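PDB 2III: S-adenosylmethionine decarboxylase proenzyme from Aquifex aeolicus, which probably catalyses the pyruvoyl-dependent decarboxylation of S-adenosylmethionine, supplying the propylamine donor for spermidine and spermine synthesis, after cleaving its own chain. Local coordinates for residues S64-P72 and T78-D86; N39-Y47 and G54-A62. One frame throughout, in Å; residues are numbered along the deposited sequence.

How the interactions relate
Both interactions are antiparallel hairpins of one sheet, and they adjoin: interaction 2 pairs strands 42-49 and 55-61, interaction 1 strands 65-71 and 76-84. Strand 55-61 lies beside strand 65-71, and I66 O reaches V59 N at 2.8 Å, probably as a hydrogen bond. Interaction 1 is central and buried; its histidines, D80 and waters make a polar face against the second subunit, while its aliphatic face meets the helices. Interaction 2 includes 42-49, an edge strand of this chain's sheet, and is partly exposed, with a beta bulge, mostly apolar side-chain contacts and H46 stacked on H46 of the second subunit. T56 joins the two through a hydrogen bond to H69.

Interaction 1: residues S64-P72 and T78-D86; sequences SHISIHTWP and TVDVYTCGD
The Y82 edge turns to the H65 face in an offset edge-to-face pair, planes at 67°, with H65 CE1 3.7 Å from Y82 CD1. S64 lies over one face of Y82, its exact position doubtful. In the H65 plane, a water sits at the ring edge 3.0 Å from H65 NE2 and donates to D80 OD1. T78 OG1 meets the W71 edge, 3.4 Å from W71 CZ3. Y82 is held extended, its CG pointing opposite the backbone N (chi1 -178°), and its OH hydrogen-bonds T78 OG1 of the second subunit, a pairing repeated in reverse; a leucine here would probably leave that threonine without its mate and H65 without its edge-to-face partner. A second water takes a bond from S67 OG and donates to T78 O and D80 OD2. Below, paired backbone bonds at S67-D80 and H69-T78, with Y82 N to H65 O, close the hairpin, and I68 lies beside V79 toward the helices. S64, the predicted pyruvoyl precursor, directly precedes the strand carrying H69. H65 ND1 and H69 NE2 bond reciprocally across the subunits, D80 OD1 bonds H8 of its own chain, and R113 of the second subunit salt-bridges OD2, probably stabilising its charge within this polar interface.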
ATOM      1  N   SER A  64       1.525   6.221   7.637  1.00 29.31           N
ATOM      2  CA  SER A  64       1.754   5.688   6.303  1.00 32.85           C
ATOM      3  C   SER A  64       0.467   5.686   5.481  1.00 32.57           C
ATOM      4  O   SER A  64       0.063   6.735   4.969  1.00 23.21           O
ATOM      5  CB  SER A  64       2.314   4.269   6.387  1.00 41.13           C
ATOM      6  OG  SER A  64       3.569   4.259   7.037  1.00 65.18           O
ATOM      7  N   HIS A  65      -0.173   4.521   5.344  1.00 21.03           N
ATOM      8  CA  HIS A  65      -1.408   4.454   4.573  1.00 22.77           C
ATOM      9  C   HIS A  65      -2.288   3.233   4.786  1.00 23.31           C
ATOM     10  O   HIS A  65      -1.860   2.206   5.311  1.00 32.41           O
ATOM     11  CB  HIS A  65      -1.110   4.557   3.073  1.00 12.76           C
ATOM     12  CG  HIS A  65      -0.420   3.356   2.506  1.00 13.10           C
ATOM     13  ND1 HIS A  65       0.952   3.249   2.431  1.00 19.64           N
ATOM     14  CD2 HIS A  65      -0.917   2.199   2.006  1.00 16.95           C
ATOM     15  CE1 HIS A  65       1.271   2.078   1.909  1.00 12.96           C
ATOM     16  NE2 HIS A  65       0.157   1.421   1.643  1.00 12.90           N
ATOM     17  N   ILE A  66      -3.533   3.373   4.351  1.00 22.12           N
ATOM     18  CA  ILE A  66      -4.524   2.310   4.405  1.00 22.78           C
ATOM     19  C   ILE A  66      -5.058   2.253   2.983  1.00 20.54           C
ATOM     20  O   ILE A  66      -5.394   3.282   2.402  1.00 21.15           O
ATOM     21  CB  ILE A  66      -5.709   2.652   5.314  1.00 21.65           C
ATOM     22  CG1 ILE A  66      -5.247   2.778   6.765  1.00 25.00           C
ATOM     23  CG2 ILE A  66      -6.788   1.582   5.160  1.00 22.08           C
ATOM     24  CD1 ILE A  66      -6.387   3.017   7.754  1.00 15.98           C
ATOM     25  N   SER A  67      -5.136   1.063   2.412  1.00 18.18           N
ATOM     26  CA  SER A  67      -5.645   0.954   1.051  1.00 25.53           C
ATOM     27  C   SER A  67      -6.569  -0.242   0.917  1.00 18.57           C
ATOM     28  O   SER A  67      -6.491  -1.189   1.702  1.00 21.76           O
ATOM     29  CB  SER A  67      -4.488   0.807   0.058  1.00 13.04           C
ATOM     30  OG  SER A  67      -3.753  -0.374   0.329  1.00 25.96           O
ATOM     31  N   ILE A  68      -7.451  -0.180  -0.075  1.00 20.37           N
ATOM     32  CA  ILE A  68      -8.370  -1.271  -0.360  1.00 16.39           C
ATOM     33  C   ILE A  68      -8.757  -1.259  -1.834  1.00 20.31           C
ATOM     34  O   ILE A  68      -9.077  -0.217  -2.404  1.00 19.89           O
ATOM     35  CB  ILE A  68      -9.657  -1.203   0.485  1.00 17.61           C
ATOM     36  CG1 ILE A  68     -10.533  -2.420   0.164  1.00 16.10           C
ATOM     37  CG2 ILE A  68     -10.394   0.084   0.208  1.00 16.86           C
ATOM     38  CD1 ILE A  68     -11.747  -2.593   1.064  1.00  7.38           C
ATOM     39  N   HIS A  69      -8.699  -2.435  -2.442  1.00 19.03           N
ATOM     40  CA  HIS A  69      -9.043  -2.624  -3.843  1.00 10.41           C
ATOM     41  C   HIS A  69     -10.095  -3.732  -3.800  1.00 18.02           C
ATOM     42  O   HIS A  69      -9.953  -4.694  -3.035  1.00 15.86           O
ATOM     43  CB  HIS A  69      -7.792  -3.053  -4.614  1.00 14.18           C
ATOM     44  CG  HIS A  69      -6.657  -2.071  -4.522  1.00 21.31           C
ATOM     45  ND1 HIS A  69      -6.688  -0.833  -5.128  1.00 23.19           N
ATOM     46  CD2 HIS A  69      -5.458  -2.150  -3.894  1.00 24.27           C
ATOM     47  CE1 HIS A  69      -5.558  -0.191  -4.880  1.00 22.01           C
ATOM     48  NE2 HIS A  69      -4.793  -0.969  -4.135  1.00 19.03           N
ATOM     49  N   THR A  70     -11.156  -3.607  -4.590  1.00 11.86           N
ATOM     50  CA  THR A  70     -12.208  -4.617  -4.542  1.00 18.85           C
ATOM     51  C   THR A  70     -12.689  -5.175  -5.874  1.00 16.97           C
ATOM     52  O   THR A  70     -12.567  -4.537  -6.918  1.00 13.73           O
ATOM     53  CB  THR A  70     -13.439  -4.090  -3.783  1.00 17.95           C
ATOM     54  OG1 THR A  70     -14.160  -3.175  -4.618  1.00 23.27           O
ATOM     55  CG2 THR A  70     -13.008  -3.367  -2.517  1.00 14.57           C
ATOM     56  N   TRP A  71     -13.251  -6.378  -5.800  1.00 14.80           N
ATOM     57  CA  TRP A  71     -13.774  -7.102  -6.951  1.00 16.23           C
ATOM     58  C   TRP A  71     -15.065  -7.763  -6.506  1.00 17.64           C
ATOM     59  O   TRP A  71     -15.058  -8.887  -6.003  1.00 17.83           O
ATOM     60  CB  TRP A  71     -12.793  -8.189  -7.398  1.00 24.15           C
ATOM     61  CG  TRP A  71     -11.532  -7.668  -8.013  1.00 23.14           C
ATOM     62  CD1 TRP A  71     -11.273  -7.521  -9.343  1.00 18.38           C
ATOM     63  CD2 TRP A  71     -10.356  -7.224  -7.319  1.00 15.74           C
ATOM     64  NE1 TRP A  71     -10.005  -7.014  -9.523  1.00 20.78           N
ATOM     65  CE2 TRP A  71      -9.422  -6.822  -8.300  1.00 14.43           C
ATOM     66  CE3 TRP A  71     -10.001  -7.130  -5.964  1.00 20.95           C
ATOM     67  CZ2 TRP A  71      -8.149  -6.329  -7.970  1.00 16.85           C
ATOM     68  CZ3 TRP A  71      -8.735  -6.641  -5.635  1.00 17.84           C
ATOM     69  CH2 TRP A  71      -7.825  -6.246  -6.639  1.00 15.26           C
ATOM     70  N   PRO A  72     -16.190  -7.056  -6.653  1.00 17.61           N
ATOM     71  CA  PRO A  72     -17.492  -7.590  -6.263  1.00 20.16           C
ATOM     72  C   PRO A  72     -17.773  -8.982  -6.847  1.00 23.42           C
ATOM     73  O   PRO A  72     -18.266  -9.863  -6.145  1.00 21.11           O
ATOM     74  CB  PRO A  72     -18.455  -6.533  -6.793  1.00 17.52           C
ATOM     75  CG  PRO A  72     -17.693  -5.272  -6.555  1.00 18.15           C
ATOM     76  CD  PRO A  72     -16.300  -5.635  -7.033  1.00 16.48           C
ATOM     77  N   THR A  78      -8.851  -6.587  -1.188  1.00 19.32           N
ATOM     78  CA  THR A  78      -7.472  -6.671  -0.736  1.00  9.61           C
ATOM     79  C   THR A  78      -7.193  -5.408   0.063  1.00 18.04           C
ATOM     80  O   THR A  78      -7.293  -4.286  -0.453  1.00 19.32           O
ATOM     81  CB  THR A  78      -6.507  -6.807  -1.930  1.00 15.11           C
ATOM     82  OG1 THR A  78      -6.808  -5.814  -2.923  1.00  9.94           O
ATOM     83  CG2 THR A  78      -6.647  -8.200  -2.540  1.00 17.33           C
ATOM     84  N   VAL A  79      -6.845  -5.607   1.331  1.00 18.37           N
ATOM     85  CA  VAL A  79      -6.616  -4.512   2.266  1.00 12.92           C
ATOM     86  C   VAL A  79      -5.193  -4.345   2.808  1.00 19.68           C
ATOM     87  O   VAL A  79      -4.490  -5.319   3.062  1.00 18.74           O
ATOM     88  CB  VAL A  79      -7.546  -4.673   3.481  1.00 15.59           C
ATOM     89  CG1 VAL A  79      -7.496  -3.419   4.344  1.00 20.41           C
ATOM     90  CG2 VAL A  79      -8.978  -4.982   3.012  1.00 15.95           C
ATOM     91  N   ASP A  80      -4.786  -3.096   3.002  1.00 13.62           N
ATOM     92  CA  ASP A  80      -3.475  -2.794   3.560  1.00 13.52           C
ATOM     93  C   ASP A  80      -3.618  -1.760   4.666  1.00 20.67           C
ATOM     94  O   ASP A  80      -4.231  -0.705   4.466  1.00 21.38           O
ATOM     95  CB  ASP A  80      -2.527  -2.211   2.501  1.00 14.73           C
ATOM     96  CG  ASP A  80      -2.004  -3.250   1.533  1.00 20.00           C
ATOM     97  OD1 ASP A  80      -0.761  -3.372   1.427  1.00 15.87           O
ATOM     98  OD2 ASP A  80      -2.822  -3.929   0.871  1.00 13.47           O
ATOM     99  N   VAL A  81      -3.062  -2.064   5.832  1.00 13.65           N
ATOM    100  CA  VAL A  81      -3.072  -1.116   6.937  1.00 10.62           C
ATOM    101  C   VAL A  81      -1.627  -0.990   7.380  1.00 10.38           C
ATOM    102  O   VAL A  81      -1.081  -1.883   8.014  1.00 19.93           O
ATOM    103  CB  VAL A  81      -3.947  -1.574   8.115  1.00 15.17           C
ATOM    104  CG1 VAL A  81      -3.805  -0.589   9.281  1.00 16.25           C
ATOM    105  CG2 VAL A  81      -5.403  -1.620   7.680  1.00 14.45           C
ATOM    106  N   TYR A  82      -1.019   0.135   7.022  1.00 17.18           N
ATOM    107  CA  TYR A  82       0.379   0.430   7.316  1.00 14.50           C
ATOM    108  C   TYR A  82       0.475   1.719   8.143  1.00 23.38           C
ATOM    109  O   TYR A  82       0.206   2.801   7.628  1.00 23.73           O
ATOM    110  CB  TYR A  82       1.113   0.590   5.976  1.00 15.56           C
ATOM    111  CG  TYR A  82       2.604   0.846   6.021  1.00 20.57           C
ATOM    112  CD1 TYR A  82       3.327   0.977   4.837  1.00 16.02           C
ATOM    113  CD2 TYR A  82       3.299   0.957   7.233  1.00 24.15           C
ATOM    114  CE1 TYR A  82       4.702   1.211   4.846  1.00 19.71           C
ATOM    115  CE2 TYR A  82       4.683   1.195   7.255  1.00 21.39           C
ATOM    116  CZ  TYR A  82       5.375   1.322   6.056  1.00 18.90           C
ATOM    117  OH  TYR A  82       6.732   1.584   6.051  1.00 16.16           O
ATOM    118  N   THR A  83       0.843   1.594   9.422  1.00 20.33           N
ATOM    119  CA  THR A  83       0.991   2.752  10.314  1.00 25.04           C
ATOM    120  C   THR A  83       2.410   2.811  10.882  1.00 28.38           C
ATOM    121  O   THR A  83       3.130   1.809  10.892  1.00 24.37           O
ATOM    122  CB  THR A  83       0.027   2.684  11.512  1.00 21.33           C
ATOM    123  OG1 THR A  83       0.388   1.576  12.346  1.00 26.75           O
ATOM    124  CG2 THR A  83      -1.400   2.497  11.042  1.00 21.44           C
ATOM    125  N   CYS A  84       2.804   3.982  11.371  1.00 33.85           N
ATOM    126  CA  CYS A  84       4.137   4.168  11.944  1.00 35.59           C
ATOM    127  C   CYS A  84       4.059   4.546  13.418  1.00 36.62           C
ATOM    128  O   CYS A  84       3.370   5.496  13.782  1.00 37.48           O
ATOM    129  CB  CYS A  84       4.890   5.266  11.187  1.00 37.46           C
ATOM    130  SG  CYS A  84       5.031   4.983   9.415  1.00 47.84           S
ATOM    131  N   GLY A  85       4.757   3.799  14.266  1.00 46.59           N
ATOM    132  CA  GLY A  85       4.740   4.102  15.686  1.00 59.20           C
ATOM    133  C   GLY A  85       3.789   3.304  16.568  1.00 67.00           C
ATOM    134  O   GLY A  85       4.244   2.570  17.447  1.00 79.86           O
ATOM    135  N   ASP A  86       2.479   3.441  16.356  1.00 62.13           N
ATOM    136  CA  ASP A  86       1.489   2.731  17.180  1.00 63.27           C
ATOM    137  C   ASP A  86       0.907   1.495  16.497  1.00 52.11           C
ATOM    138  O   ASP A  86      -0.072   1.593  15.755  1.00 52.18           O
ATOM    139  CB  ASP A  86       0.344   3.675  17.544  1.00 70.34           C
ATOM    140  CG  ASP A  86       0.825   5.073  17.866  1.00 86.83           C
ATOM    141  OD1 ASP A  86       1.576   5.237  18.853  1.00 95.30           O
ATOM    142  OD2 ASP A  86       0.454   6.007  17.125  1.00 90.60           O
TER
HETATM  143  O   HOH W   1       0.558  -1.251   0.377  0.50 27.85           O
HETATM  144  O   HOH W   2      -4.700  -3.003  -0.733  1.00 12.56           O

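Interaction 2: residues N39-Y47 and G54-A62; sequences NLTKISSHY and GATGVVLLA
I43 and S44 both face L60, and the backbone bonds divide between them: I43 N donates to L60 O at 2.9 Å, while L60 N donates to S44 O at 3.0 Å. Farther along, H46 and V58 form a hydrogen-bonded pair in which each residue's N-H reaches the other's carbonyl; H46 N meets V58 O almost head-on, with a C=O...N angle of 164°, and V58 N approaches H46 O in the carbonyl plane. At the corner, A62 N donates to T41 O at 3.0 Å, carrying the pairing past the bulge. Several of these carbonyls also receive a CA-H: S44 O from V59, V58 O from S45 and H46 O from G57. A bound calcium ion lies about 3 Å from the S45 side chain.

The side chains add mainly apolar contact. L60 CD1 lies in the plane of the H46 ring, at its edge, 3.9 Å from CE1, and V58 CG1 is also near that edge; the H46 ring stacks on H46 of the second subunit, whose L60 packs against V58. On the other face the Y47 ring passes G57, its CD2 3.7 Å from G57 CA, so that a side chain at the glycine would be tight against the ring. Y47 packs on helix 24-37, but its buried OH has no polar partner in the model. T56 OG1 is satisfied by H69 ND1 on the neighbouring strand. Near the corner, the K42 chain, its CG anti to the backbone N (chi1 174°), crosses V59 at about a right angle, CG 3.6 Å from V59 CG1, and I43 CG1 rests on A62 CB.

This is an antiparallel hairpin with a classic beta bulge, entered after helix 24-37, at an edge of this chain's sheet in a two-layer alpha-beta sandwich. Strand 55-61 leads directly into the predicted autocleavage site.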
ATOM      1  N   ASN A  39      -8.572   5.553  15.831  1.00 33.97           N
ATOM      2  CA  ASN A  39      -8.077   6.829  16.319  1.00 37.02           C
ATOM      3  C   ASN A  39      -6.841   7.273  15.529  1.00 41.84           C
ATOM      4  O   ASN A  39      -5.874   7.802  16.090  1.00 37.36           O
ATOM      5  CB  ASN A  39      -7.733   6.735  17.807  1.00 39.69           C
ATOM      6  CG  ASN A  39      -7.641   8.097  18.465  1.00 50.52           C
ATOM      7  OD1 ASN A  39      -6.966   8.266  19.481  1.00 64.39           O
ATOM      8  ND2 ASN A  39      -8.334   9.076  17.895  1.00 43.82           N
ATOM      9  N   LEU A  40      -6.872   7.040  14.223  1.00 38.41           N
ATOM     10  CA  LEU A  40      -5.769   7.431  13.364  1.00 33.72           C
ATOM     11  C   LEU A  40      -6.057   8.815  12.816  1.00 29.51           C
ATOM     12  O   LEU A  40      -7.213   9.211  12.691  1.00 30.81           O
ATOM     13  CB  LEU A  40      -5.606   6.444  12.205  1.00 30.21           C
ATOM     14  CG  LEU A  40      -4.961   5.092  12.507  1.00 26.34           C
ATOM     15  CD1 LEU A  40      -5.044   4.195  11.280  1.00 22.00           C
ATOM     16  CD2 LEU A  40      -3.513   5.303  12.913  1.00 19.00           C
ATOM     17  N   THR A  41      -5.004   9.553  12.495  1.00 34.74           N
ATOM     18  CA  THR A  41      -5.169  10.888  11.950  1.00 43.74           C
ATOM     19  C   THR A  41      -4.880  10.853  10.445  1.00 39.45           C
ATOM     20  O   THR A  41      -3.844  10.352   9.991  1.00 35.71           O
ATOM     21  CB  THR A  41      -4.245  11.904  12.693  1.00 51.30           C
ATOM     22  OG1 THR A  41      -4.212  13.148  11.978  1.00 50.80           O
ATOM     23  CG2 THR A  41      -2.836  11.342  12.859  1.00 46.22           C
ATOM     24  N   LYS A  42      -5.823  11.379   9.678  1.00 29.89           N
ATOM     25  CA  LYS A  42      -5.723  11.392   8.231  1.00 28.32           C
ATOM     26  C   LYS A  42      -5.113  12.657   7.648  1.00 30.76           C
ATOM     27  O   LYS A  42      -5.314  13.757   8.159  1.00 33.36           O
ATOM     28  CB  LYS A  42      -7.121  11.201   7.627  1.00 20.93           C
ATOM     29  CG  LYS A  42      -7.172  11.335   6.115  1.00 43.09           C
ATOM     30  CD  LYS A  42      -8.597  11.272   5.576  1.00 41.89           C
ATOM     31  CE  LYS A  42      -9.381  12.530   5.905  1.00 45.08           C
ATOM     32  NZ  LYS A  42     -10.711  12.539   5.231  1.00 42.98           N
ATOM     33  N   ILE A  43      -4.353  12.490   6.574  1.00 26.82           N
ATOM     34  CA  ILE A  43      -3.791  13.632   5.872  1.00 31.65           C
ATOM     35  C   ILE A  43      -4.833  13.913   4.788  1.00 37.17           C
ATOM     36  O   ILE A  43      -5.363  15.019   4.681  1.00 40.56           O
ATOM     37  CB  ILE A  43      -2.455  13.295   5.187  1.00 29.15           C
ATOM     38  CG1 ILE A  43      -1.352  13.120   6.234  1.00 34.52           C
ATOM     39  CG2 ILE A  43      -2.103  14.384   4.184  1.00 26.91           C
ATOM     40  CD1 ILE A  43      -0.025  12.672   5.648  1.00 32.30           C
ATOM     41  N   SER A  44      -5.129  12.876   4.005  1.00 33.42           N
ATOM     42  CA  SER A  44      -6.096  12.951   2.916  1.00 32.82           C
ATOM     43  C   SER A  44      -6.588  11.552   2.540  1.00 33.89           C
ATOM     44  O   SER A  44      -6.062  10.547   3.015  1.00 35.88           O
ATOM     45  CB  SER A  44      -5.456  13.607   1.693  1.00 27.69           C
ATOM     46  OG  SER A  44      -4.374  12.831   1.204  1.00 32.65           O
ATOM     47  N   SER A  45      -7.596  11.494   1.678  1.00 24.90           N
ATOM     48  CA  SER A  45      -8.150  10.220   1.244  1.00 28.24           C
ATOM     49  C   SER A  45      -8.612  10.332  -0.207  1.00 36.50           C
ATOM     50  O   SER A  45      -9.170  11.352  -0.619  1.00 29.27           O
ATOM     51  CB  SER A  45      -9.322   9.813   2.146  1.00 16.47           C
ATOM     52  OG  SER A  45     -10.414  10.706   2.018  1.00 31.61           O
ATOM     53  N   HIS A  46      -8.376   9.276  -0.979  1.00 39.55           N
ATOM     54  CA  HIS A  46      -8.743   9.275  -2.387  1.00 35.51           C
ATOM     55  C   HIS A  46      -9.396   7.975  -2.813  1.00 34.08           C
ATOM     56  O   HIS A  46      -8.907   6.887  -2.497  1.00 26.66           O
ATOM     57  CB  HIS A  46      -7.498   9.564  -3.220  1.00 26.82           C
ATOM     58  CG  HIS A  46      -6.691  10.697  -2.675  1.00 31.62           C
ATOM     59  ND1 HIS A  46      -5.710  10.517  -1.723  1.00 39.64           N
ATOM     60  CD2 HIS A  46      -6.816  12.035  -2.839  1.00 28.94           C
ATOM     61  CE1 HIS A  46      -5.268  11.695  -1.321  1.00 37.35           C
ATOM     62  NE2 HIS A  46      -5.925  12.632  -1.982  1.00 38.77           N
ATOM     63  N   TYR A  47     -10.509   8.110  -3.530  1.00 30.03           N
ATOM     64  CA  TYR A  47     -11.274   6.967  -3.995  1.00 25.84           C
ATOM     65  C   TYR A  47     -11.502   6.959  -5.490  1.00 30.56           C
ATOM     66  O   TYR A  47     -11.465   8.000  -6.145  1.00 35.06           O
ATOM     67  CB  TYR A  47     -12.623   6.932  -3.291  1.00 23.27           C
ATOM     68  CG  TYR A  47     -12.501   6.951  -1.791  1.00 28.54           C
ATOM     69  CD1 TYR A  47     -12.286   8.147  -1.102  1.00 19.15           C
ATOM     70  CD2 TYR A  47     -12.562   5.766  -1.060  1.00 25.89           C
ATOM     71  CE1 TYR A  47     -12.133   8.160   0.286  1.00 27.51           C
ATOM     72  CE2 TYR A  47     -12.408   5.764   0.322  1.00 33.39           C
ATOM     73  CZ  TYR A  47     -12.194   6.961   0.989  1.00 27.04           C
ATOM     74  OH  TYR A  47     -12.037   6.947   2.357  1.00 36.86           O
ATOM     75  N   GLY A  54     -16.832  -2.067  -8.259  1.00 27.80           N
ATOM     76  CA  GLY A  54     -15.550  -2.253  -7.612  1.00 25.81           C
ATOM     77  C   GLY A  54     -14.912  -0.899  -7.440  1.00 26.09           C
ATOM     78  O   GLY A  54     -15.171   0.007  -8.230  1.00 22.97           O
ATOM     79  N   ALA A  55     -14.065  -0.759  -6.425  1.00 26.34           N
ATOM     80  CA  ALA A  55     -13.430   0.522  -6.157  1.00 27.72           C
ATOM     81  C   ALA A  55     -12.088   0.433  -5.439  1.00 21.01           C
ATOM     82  O   ALA A  55     -11.746  -0.581  -4.833  1.00 24.76           O
ATOM     83  CB  ALA A  55     -14.395   1.403  -5.332  1.00 14.63           C
ATOM     84  N   THR A  56     -11.332   1.518  -5.527  1.00 15.24           N
ATOM     85  CA  THR A  56     -10.051   1.637  -4.853  1.00 19.08           C
ATOM     86  C   THR A  56     -10.185   2.768  -3.842  1.00 26.09           C
ATOM     87  O   THR A  56     -10.905   3.746  -4.070  1.00 25.61           O
ATOM     88  CB  THR A  56      -8.917   1.980  -5.827  1.00 17.36           C
ATOM     89  OG1 THR A  56      -8.625   0.838  -6.641  1.00 22.34           O
ATOM     90  CG2 THR A  56      -7.662   2.382  -5.065  1.00 18.08           C
ATOM     91  N   GLY A  57      -9.510   2.617  -2.712  1.00 24.83           N
ATOM     92  CA  GLY A  57      -9.551   3.637  -1.687  1.00 24.58           C
ATOM     93  C   GLY A  57      -8.196   3.669  -1.015  1.00 26.11           C
ATOM     94  O   GLY A  57      -7.659   2.618  -0.664  1.00 24.41           O
ATOM     95  N   VAL A  58      -7.624   4.858  -0.867  1.00 17.32           N
ATOM     96  CA  VAL A  58      -6.331   4.992  -0.216  1.00 25.60           C
ATOM     97  C   VAL A  58      -6.369   6.174   0.737  1.00 25.16           C
ATOM     98  O   VAL A  58      -6.916   7.229   0.416  1.00 27.00           O
ATOM     99  CB  VAL A  58      -5.197   5.216  -1.232  1.00 28.74           C
ATOM    100  CG1 VAL A  58      -5.410   6.527  -1.962  1.00 41.89           C
ATOM    101  CG2 VAL A  58      -3.845   5.219  -0.515  1.00 34.56           C
ATOM    102  N   VAL A  59      -5.800   5.989   1.918  1.00 23.84           N
ATOM    103  CA  VAL A  59      -5.760   7.049   2.911  1.00 17.99           C
ATOM    104  C   VAL A  59      -4.316   7.263   3.331  1.00 21.19           C
ATOM    105  O   VAL A  59      -3.652   6.326   3.774  1.00 22.40           O
ATOM    106  CB  VAL A  59      -6.563   6.675   4.169  1.00 23.40           C
ATOM    107  CG1 VAL A  59      -6.650   7.878   5.115  1.00 11.24           C
ATOM    108  CG2 VAL A  59      -7.946   6.181   3.778  1.00 28.31           C
ATOM    109  N   LEU A  60      -3.820   8.485   3.163  1.00 21.43           N
ATOM    110  CA  LEU A  60      -2.465   8.809   3.594  1.00 22.08           C
ATOM    111  C   LEU A  60      -2.611   9.197   5.067  1.00 19.76           C
ATOM    112  O   LEU A  60      -3.429  10.052   5.409  1.00 26.36           O
ATOM    113  CB  LEU A  60      -1.889   9.984   2.786  1.00 20.92           C
ATOM    114  CG  LEU A  60      -1.427   9.712   1.345  1.00 21.38           C
ATOM    115  CD1 LEU A  60      -2.618   9.387   0.467  1.00 17.02           C
ATOM    116  CD2 LEU A  60      -0.707  10.926   0.800  1.00 19.22           C
ATOM    117  N   LEU A  61      -1.844   8.551   5.938  1.00 18.84           N
ATOM    118  CA  LEU A  61      -1.912   8.833   7.370  1.00 30.66           C
ATOM    119  C   LEU A  61      -0.836   9.817   7.807  1.00 29.24           C
ATOM    120  O   LEU A  61       0.167   9.997   7.117  1.00 34.03           O
ATOM    121  CB  LEU A  61      -1.762   7.538   8.173  1.00 22.42           C
ATOM    122  CG  LEU A  61      -2.735   6.419   7.803  1.00 22.23           C
ATOM    123  CD1 LEU A  61      -2.478   5.210   8.696  1.00 28.46           C
ATOM    124  CD2 LEU A  61      -4.171   6.909   7.950  1.00 29.57           C
ATOM    125  N   ALA A  62      -1.047  10.442   8.963  1.00 35.28           N
ATOM    126  CA  ALA A  62      -0.090  11.405   9.497  1.00 37.24           C
ATOM    127  C   ALA A  62       0.645  10.831  10.698  1.00 35.92           C
ATOM    128  O   ALA A  62       0.035  10.226  11.578  1.00 48.32           O
ATOM    129  CB  ALA A  62      -0.807  12.685   9.893  1.00 45.87           C
TER